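Local atomic coordinates of uncharacterized protein MJ0754 (Methanocaldococcus jannaschii, PDB entry 3Q4N), a protein that is of unknown function but folds as a ferritin-like four-helix bundle that binds metal at a dinuclear centre. Residues B[19-24]-B[121-125]; B[32-36]-B[47-51]. All coordinates share one frame; numbering follows the deposited sequence.

Contact 1 of 2, residues B[19-24]-B[121-125]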
ATOM      1  N   GLU B  19      13.764   9.712   0.428  1.00 71.54           N
ATOM      2  CA  GLU B  19      13.432   8.289   0.426  1.00 70.96           C
ATOM      3  C   GLU B  19      12.410   7.905  -0.640  1.00 70.42           C
ATOM      4  O   GLU B  19      12.534   6.854  -1.275  1.00 70.33           O
ATOM      5  CB  GLU B  19      12.921   7.859   1.792  1.00 70.76           C
ATOM      6  CG  GLU B  19      12.399   6.440   1.806  1.00 71.98           C
ATOM      7  CD  GLU B  19      11.829   6.010   3.160  1.00 75.30           C
ATOM      8  OE1 GLU B  19      11.148   4.954   3.147  1.00 76.84           O
ATOM      9  OE2 GLU B  19      12.059   6.695   4.213  1.00 73.80           O
ATOM     10  N   GLY B  20      11.402   8.759  -0.814  1.00 69.74           N
ATOM     11  CA  GLY B  20      10.352   8.546  -1.799  1.00 69.41           C
ATOM     12  C   GLY B  20      10.909   8.503  -3.206  1.00 69.30           C
ATOM     13  O   GLY B  20      10.781   7.488  -3.920  1.00 69.10           O
ATOM     14  N   LEU B  21      11.521   9.621  -3.598  1.00 68.89           N
ATOM     15  CA  LEU B  21      12.301   9.698  -4.822  1.00 68.21           C
ATOM     16  C   LEU B  21      13.051   8.384  -5.155  1.00 67.46           C
ATOM     17  O   LEU B  21      12.817   7.806  -6.222  1.00 67.32           O
ATOM     18  CB  LEU B  21      13.263  10.883  -4.739  1.00 68.56           C
ATOM     19  CG  LEU B  21      12.764  12.304  -5.073  1.00 69.98           C
ATOM     20  CD1 LEU B  21      13.944  13.181  -5.513  1.00 69.85           C
ATOM     21  CD2 LEU B  21      11.667  12.354  -6.160  1.00 70.91           C
ATOM     22  N   ILE B  22      13.913   7.911  -4.244  1.00 66.20           N
ATOM     23  CA  ILE B  22      14.618   6.636  -4.426  1.00 65.20           C
ATOM     24  C   ILE B  22      13.629   5.531  -4.783  1.00 65.37           C
ATOM     25  O   ILE B  22      13.838   4.765  -5.730  1.00 65.50           O
ATOM     26  CB  ILE B  22      15.430   6.192  -3.171  1.00 64.49           C
ATOM     27  CG1 ILE B  22      16.678   7.034  -2.982  1.00 63.39           C
ATOM     28  CG2 ILE B  22      15.904   4.774  -3.310  1.00 64.79           C
ATOM     29  CD1 ILE B  22      16.631   7.934  -1.790  1.00 62.10           C
ATOM     30  N   GLU B  23      12.541   5.453  -4.026  1.00 65.32           N
ATOM     31  CA  GLU B  23      11.652   4.305  -4.119  1.00 65.49           C
ATOM     32  C   GLU B  23      10.901   4.337  -5.432  1.00 64.73           C
ATOM     33  O   GLU B  23      10.741   3.300  -6.103  1.00 64.47           O
ATOM     34  CB  GLU B  23      10.674   4.292  -2.949  1.00 65.91           C
ATOM     35  CG  GLU B  23      10.313   2.893  -2.463  1.00 69.23           C
ATOM     36  CD  GLU B  23       9.234   2.924  -1.380  1.00 74.64           C
ATOM     37  OE1 GLU B  23       9.541   2.513  -0.222  1.00 76.86           O
ATOM     38  OE2 GLU B  23       8.090   3.376  -1.686  1.00 75.12           O
ATOM     39  N   MET B  24      10.462   5.544  -5.792  1.00 63.70           N
ATOM     40  CA  MET B  24       9.706   5.767  -6.996  1.00 62.49           C
ATOM     41  C   MET B  24      10.541   5.543  -8.237  1.00 62.51           C
ATOM     42  O   MET B  24      10.033   5.064  -9.246  1.00 62.18           O
ATOM     43  CB  MET B  24       9.149   7.167  -6.987  1.00 62.15           C
ATOM     44  CG  MET B  24       7.906   7.326  -6.121  1.00 61.23           C
ATOM     45  SD  MET B  24       6.620   6.075  -6.337  1.00 56.98           S
ATOM     46  CE  MET B  24       6.249   6.088  -8.069  1.00 55.83           C
ATOM     47  N   GLU B 121       0.092   8.592  -4.554  1.00 65.62           N
ATOM     48  CA  GLU B 121      -0.735   9.400  -3.644  1.00 66.38           C
ATOM     49  C   GLU B 121      -0.055   9.403  -2.282  1.00 65.94           C
ATOM     50  O   GLU B 121       0.165  10.458  -1.699  1.00 65.82           O
ATOM     51  CB  GLU B 121      -2.179   8.868  -3.529  1.00 66.83           C
ATOM     52  CG  GLU B 121      -3.205   9.420  -4.548  1.00 69.70           C
ATOM     53  CD  GLU B 121      -4.413   8.454  -4.810  1.00 73.84           C
ATOM     54  OE1 GLU B 121      -4.876   7.749  -3.876  1.00 74.66           O
ATOM     55  OE2 GLU B 121      -4.916   8.405  -5.963  1.00 75.43           O
ATOM     56  N   LYS B 122       0.299   8.211  -1.801  1.00 65.68           N
ATOM     57  CA  LYS B 122       1.041   8.037  -0.551  1.00 65.31           C
ATOM     58  C   LYS B 122       2.196   9.027  -0.446  1.00 65.22           C
ATOM     59  O   LYS B 122       2.316   9.733   0.558  1.00 65.26           O
ATOM     60  CB  LYS B 122       1.540   6.593  -0.475  1.00 65.39           C
ATOM     61  CG  LYS B 122       2.553   6.242   0.595  1.00 64.84           C
ATOM     62  CD  LYS B 122       3.111   4.861   0.251  1.00 65.53           C
ATOM     63  CE  LYS B 122       3.860   4.203   1.399  1.00 65.99           C
ATOM     64  NZ  LYS B 122       5.344   4.513   1.487  1.00 65.49           N
ATOM     65  N   TRP B 123       3.010   9.105  -1.501  1.00 65.09           N
ATOM     66  CA  TRP B 123       4.189   9.982  -1.534  1.00 65.33           C
ATOM     67  C   TRP B 123       3.927  11.485  -1.713  1.00 66.08           C
ATOM     68  O   TRP B 123       4.580  12.317  -1.071  1.00 65.88           O
ATOM     69  CB  TRP B 123       5.185   9.507  -2.585  1.00 64.62           C
ATOM     70  CG  TRP B 123       5.912   8.241  -2.223  1.00 63.90           C
ATOM     71  CD1 TRP B 123       5.924   7.066  -2.933  1.00 63.75           C
ATOM     72  CD2 TRP B 123       6.743   8.022  -1.076  1.00 62.38           C
ATOM     73  NE1 TRP B 123       6.701   6.131  -2.292  1.00 63.07           N
ATOM     74  CE2 TRP B 123       7.213   6.689  -1.149  1.00 62.22           C
ATOM     75  CE3 TRP B 123       7.133   8.819   0.009  1.00 61.29           C
ATOM     76  CZ2 TRP B 123       8.047   6.138  -0.180  1.00 61.45           C
ATOM     77  CZ3 TRP B 123       7.966   8.269   0.972  1.00 61.39           C
ATOM     78  CH2 TRP B 123       8.413   6.944   0.872  1.00 61.70           C
ATOM     79  N   ILE B 124       2.991  11.825  -2.592  1.00 67.37           N
ATOM     80  CA  ILE B 124       2.564  13.199  -2.768  1.00 68.78           C
ATOM     81  C   ILE B 124       2.141  13.759  -1.412  1.00 70.15           C
ATOM     82  O   ILE B 124       2.601  14.835  -1.003  1.00 70.34           O
ATOM     83  CB  ILE B 124       1.400  13.292  -3.762  1.00 68.74           C
ATOM     84  CG1 ILE B 124       1.921  13.181  -5.186  1.00 67.97           C
ATOM     85  CG2 ILE B 124       0.614  14.600  -3.575  1.00 69.06           C
ATOM     86  CD1 ILE B 124       0.840  12.857  -6.199  1.00 68.97           C
ATOM     87  N   ASN B 125       1.295  13.007  -0.712  1.00 71.59           N
ATOM     88  CA  ASN B 125       0.781  13.396   0.601  1.00 73.23           C
ATOM     89  C   ASN B 125       1.857  13.670   1.644  1.00 74.09           C
ATOM     90  O   ASN B 125       1.663  14.473   2.558  1.00 73.85           O
ATOM     91  CB  ASN B 125      -0.191  12.333   1.103  1.00 73.46           C
ATOM     92  CG  ASN B 125      -1.557  12.439   0.438  1.00 74.86           C
ATOM     93  OD1 ASN B 125      -1.910  11.638  -0.437  1.00 75.67           O
ATOM     94  ND2 ASN B 125      -2.328  13.446   0.840  1.00 75.55           N
TER

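Contact 2 of 2, residues B[32-36]-B[47-51]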
ATOM      1  N   ARG B  32       8.401  -1.095 -15.757  1.00 59.71           N
ATOM      2  CA  ARG B  32       9.017  -1.231 -17.053  1.00 60.12           C
ATOM      3  C   ARG B  32       9.550  -2.657 -17.299  1.00 60.41           C
ATOM      4  O   ARG B  32       9.223  -3.287 -18.316  1.00 60.22           O
ATOM      5  CB  ARG B  32      10.085  -0.163 -17.261  1.00 60.10           C
ATOM      6  CG  ARG B  32      10.597  -0.106 -18.703  1.00 61.25           C
ATOM      7  CD  ARG B  32      12.069   0.369 -18.819  1.00 64.43           C
ATOM      8  NE  ARG B  32      13.012  -0.474 -18.071  1.00 67.07           N
ATOM      9  CZ  ARG B  32      14.269  -0.138 -17.784  1.00 69.06           C
ATOM     10  NH1 ARG B  32      14.759   1.031 -18.187  1.00 70.06           N
ATOM     11  NH2 ARG B  32      15.041  -0.970 -17.083  1.00 70.15           N
ATOM     12  N   ASP B  33      10.338  -3.175 -16.360  1.00 60.90           N
ATOM     13  CA  ASP B  33      10.947  -4.512 -16.512  1.00 61.20           C
ATOM     14  C   ASP B  33       9.885  -5.601 -16.600  1.00 61.28           C
ATOM     15  O   ASP B  33      10.040  -6.590 -17.336  1.00 61.54           O
ATOM     16  CB  ASP B  33      11.891  -4.826 -15.354  1.00 61.33           C
ATOM     17  CG  ASP B  33      13.022  -3.822 -15.223  1.00 62.63           C
ATOM     18  OD1 ASP B  33      13.504  -3.651 -14.090  1.00 62.95           O
ATOM     19  OD2 ASP B  33      13.427  -3.198 -16.234  1.00 64.29           O
ATOM     20  N   VAL B  34       8.794  -5.422 -15.858  1.00 60.91           N
ATOM     21  CA  VAL B  34       7.678  -6.351 -15.999  1.00 60.20           C
ATOM     22  C   VAL B  34       7.073  -6.284 -17.404  1.00 59.50           C
ATOM     23  O   VAL B  34       7.044  -7.290 -18.114  1.00 59.28           O
ATOM     24  CB  VAL B  34       6.614  -6.190 -14.911  1.00 60.10           C
ATOM     25  CG1 VAL B  34       5.497  -7.167 -15.156  1.00 59.18           C
ATOM     26  CG2 VAL B  34       7.236  -6.445 -13.552  1.00 60.74           C
ATOM     27  N   TYR B  35       6.618  -5.103 -17.813  1.00 58.47           N
ATOM     28  CA  TYR B  35       5.965  -5.010 -19.102  1.00 58.08           C
ATOM     29  C   TYR B  35       6.877  -5.595 -20.200  1.00 58.18           C
ATOM     30  O   TYR B  35       6.466  -6.469 -20.958  1.00 58.06           O
ATOM     31  CB  TYR B  35       5.480  -3.580 -19.396  1.00 57.91           C
ATOM     32  CG  TYR B  35       4.524  -3.011 -18.344  1.00 56.52           C
ATOM     33  CD1 TYR B  35       3.648  -3.828 -17.653  1.00 54.67           C
ATOM     34  CD2 TYR B  35       4.488  -1.648 -18.064  1.00 57.44           C
ATOM     35  CE1 TYR B  35       2.779  -3.327 -16.700  1.00 54.06           C
ATOM     36  CE2 TYR B  35       3.620  -1.134 -17.095  1.00 57.11           C
ATOM     37  CZ  TYR B  35       2.765  -1.990 -16.422  1.00 56.44           C
ATOM     38  OH  TYR B  35       1.899  -1.511 -15.456  1.00 58.61           O
ATOM     39  N   LEU B  36       8.130  -5.158 -20.227  1.00 58.36           N
ATOM     40  CA  LEU B  36       9.140  -5.710 -21.138  1.00 58.11           C
ATOM     41  C   LEU B  36       9.217  -7.244 -21.168  1.00 58.23           C
ATOM     42  O   LEU B  36       9.191  -7.845 -22.247  1.00 58.26           O
ATOM     43  CB  LEU B  36      10.508  -5.139 -20.780  1.00 58.20           C
ATOM     44  CG  LEU B  36      10.783  -3.711 -21.241  1.00 57.10           C
ATOM     45  CD1 LEU B  36      11.800  -3.058 -20.356  1.00 56.02           C
ATOM     46  CD2 LEU B  36      11.268  -3.723 -22.672  1.00 57.11           C
ATOM     47  N   PHE B  47       2.074  -3.927 -23.947  1.00 65.58           N
ATOM     48  CA  PHE B  47       3.251  -4.081 -23.111  1.00 65.13           C
ATOM     49  C   PHE B  47       4.438  -3.334 -23.668  1.00 64.96           C
ATOM     50  O   PHE B  47       5.170  -2.685 -22.912  1.00 64.96           O
ATOM     51  CB  PHE B  47       3.556  -5.547 -22.907  1.00 65.07           C
ATOM     52  CG  PHE B  47       2.562  -6.221 -22.024  1.00 65.56           C
ATOM     53  CD1 PHE B  47       2.289  -5.702 -20.757  1.00 64.90           C
ATOM     54  CD2 PHE B  47       1.874  -7.345 -22.460  1.00 65.46           C
ATOM     55  CE1 PHE B  47       1.370  -6.302 -19.936  1.00 64.51           C
ATOM     56  CE2 PHE B  47       0.953  -7.958 -21.642  1.00 65.32           C
ATOM     57  CZ  PHE B  47       0.701  -7.435 -20.373  1.00 65.71           C
ATOM     58  N   LYS B  48       4.614  -3.402 -24.986  1.00 64.39           N
ATOM     59  CA  LYS B  48       5.581  -2.547 -25.639  1.00 64.19           C
ATOM     60  C   LYS B  48       5.262  -1.111 -25.290  1.00 64.06           C
ATOM     61  O   LYS B  48       6.060  -0.444 -24.639  1.00 64.01           O
ATOM     62  CB  LYS B  48       5.559  -2.716 -27.153  1.00 64.46           C
ATOM     63  CG  LYS B  48       6.517  -1.774 -27.860  1.00 64.93           C
ATOM     64  CD  LYS B  48       6.780  -2.182 -29.289  1.00 65.97           C
ATOM     65  CE  LYS B  48       8.127  -1.646 -29.743  1.00 66.95           C
ATOM     66  NZ  LYS B  48       8.704  -2.609 -30.722  1.00 69.79           N
ATOM     67  N   ASN B  49       4.084  -0.643 -25.701  1.00 63.87           N
ATOM     68  CA  ASN B  49       3.774   0.782 -25.621  1.00 63.99           C
ATOM     69  C   ASN B  49       3.950   1.348 -24.213  1.00 64.45           C
ATOM     70  O   ASN B  49       4.494   2.448 -24.044  1.00 65.04           O
ATOM     71  CB  ASN B  49       2.381   1.104 -26.159  1.00 63.58           C
ATOM     72  CG  ASN B  49       2.092   0.454 -27.519  1.00 64.12           C
ATOM     73  OD1 ASN B  49       3.004   0.106 -28.282  1.00 62.40           O
ATOM     74  ND2 ASN B  49       0.798   0.273 -27.817  1.00 63.72           N
ATOM     75  N   ILE B  50       3.543   0.585 -23.202  1.00 64.31           N
ATOM     76  CA  ILE B  50       3.579   1.090 -21.845  1.00 63.92           C
ATOM     77  C   ILE B  50       4.971   0.952 -21.210  1.00 64.76           C
ATOM     78  O   ILE B  50       5.345   1.732 -20.327  1.00 65.02           O
ATOM     79  CB  ILE B  50       2.427   0.505 -21.010  1.00 63.48           C
ATOM     80  CG1 ILE B  50       1.114   0.935 -21.648  1.00 61.66           C
ATOM     81  CG2 ILE B  50       2.460   1.013 -19.577  1.00 63.22           C
ATOM     82  CD1 ILE B  50      -0.098   0.285 -21.106  1.00 58.97           C
ATOM     83  N   ALA B  51       5.757  -0.007 -21.680  1.00 65.43           N
ATOM     84  CA  ALA B  51       7.159  -0.082 -21.260  1.00 66.13           C
ATOM     85  C   ALA B  51       7.908   1.183 -21.701  1.00 66.65           C
ATOM     86  O   ALA B  51       8.742   1.716 -20.964  1.00 66.74           O
ATOM     87  CB  ALA B  51       7.812  -1.310 -21.841  1.00 66.18           C
TER

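Contact 1 of 2, residues B[19-24]-B[121-125]
Trp123 reaches from helix 102-125 across to helix 15-42 and lays the six-membered part of its indole on the backbone of Gly20. The Gly20 CA stands 3.4 Å from the centroid of that ring and almost exactly on its normal, a CH-pi contact made possible because no side chain intervenes. With CG anti to the carbonyl carbon (chi1 -72°), the indole is held out toward the facing helix, as a knob among Glu19, Gly20, Glu23 and Met24. The ring's other face carries the end of Lys122, whose NZ sits over the rim.

Two carboxylates meet the indole at its edge, each side chain crossing it at about a right angle. Glu23 brings OE2 to 3.1 Å from Trp123 NE1, beside CZ2 as well; the N-H points off the acceptor (132°), so the hydrogen bond is weak. Glu23 OE1 is held separately by a salt bridge to Lys86. Farther round, Glu19 OE1 lies 4.1 Å from Trp123 CH2, but its carboxylate is bound to the backbone N atoms of Lys168 and Glu169 of the second subunit. Met24, folded at chi2 and chi3, runs past the indole in the opposite sense and sets SD 3.6 Å from Trp123 CD1, an oblique Met-aromatic contact.

A leucine at Trp123 would probably open a gap over Gly20 and leave Glu23 OE2 without its indole donor. The two short segments run nearly antiparallel (159°), as helices of a ferritin-like bundle do, and this knob-into-hole aromatic bridges their axes, 10.6 Å apart. Glu23's negative charge is likely to favour the indole N-H, while Lys86 and Lys122, whose NZ stays 4.3 Å from Glu23 OE2, would probably offset part of it.

Contact 2 of 2, residues B[32-36]-B[47-51]
Tyr35 of helix 15-42 does most of the apolar packing, its ring spanning Phe47 and Ile50 of helix 45-68. Its CD1 comes up to the edge of the Phe47 ring, 3.9 Å from Phe47 CD1, and the two side chains cross at about a right angle. At the tyrosine ring's other rim, and on the same side of its plane, CE2 meets Ile50 CG2 obliquely at 3.5 Å; that methyl is anti to the isoleucine's backbone N, which turns it to the phenol. Ala51 CB packs nearer the tyrosine's backbone, 4.1 Å from Tyr35 CB and 3.9 Å from Leu36 CG.

Such close seating suits the antiparallel hairpin made by the first two helices of this ferritin-like bundle: the short segments run at 160° to each other, with axes 8.4 Å apart.

Backbone carbonyls also meet side-chain carbons. Arg32 CG lies 3.4 Å from Ala51 O, while Phe47 CB faces the carbonyl of Tyr35.

The polar ends work outside this interface. The Arg32 chain, bent at chi3, swings its guanidinium away to Asp33 in a salt bridge, NH2 to OD2 2.9 Å; OD2 lies nearly in the guanidinium plane and accepts with its syn lone pair. Arg32 NH1 bonds Gln55, and Tyr35 OH bonds Glu113.

How the contacts relate
Both contacts draw on helix 15-42, near its start in contact 1 and farther along in contact 2, and they lie on opposite sides of the chain's centre, about 21 Å apart between centres. Contact 2 is nested in sequence within the loop that contact 1 closes. It is buried, joins two consecutive helices and relies on apolar packing, with no other chain touching it. Contact 1 is only partly buried and ties helix 15-42 to helix 102-125, much later in the chain; its chemistry mixes aromatic and charged groups, and the second subunit touches it directly. Both pairs are nearly antiparallel.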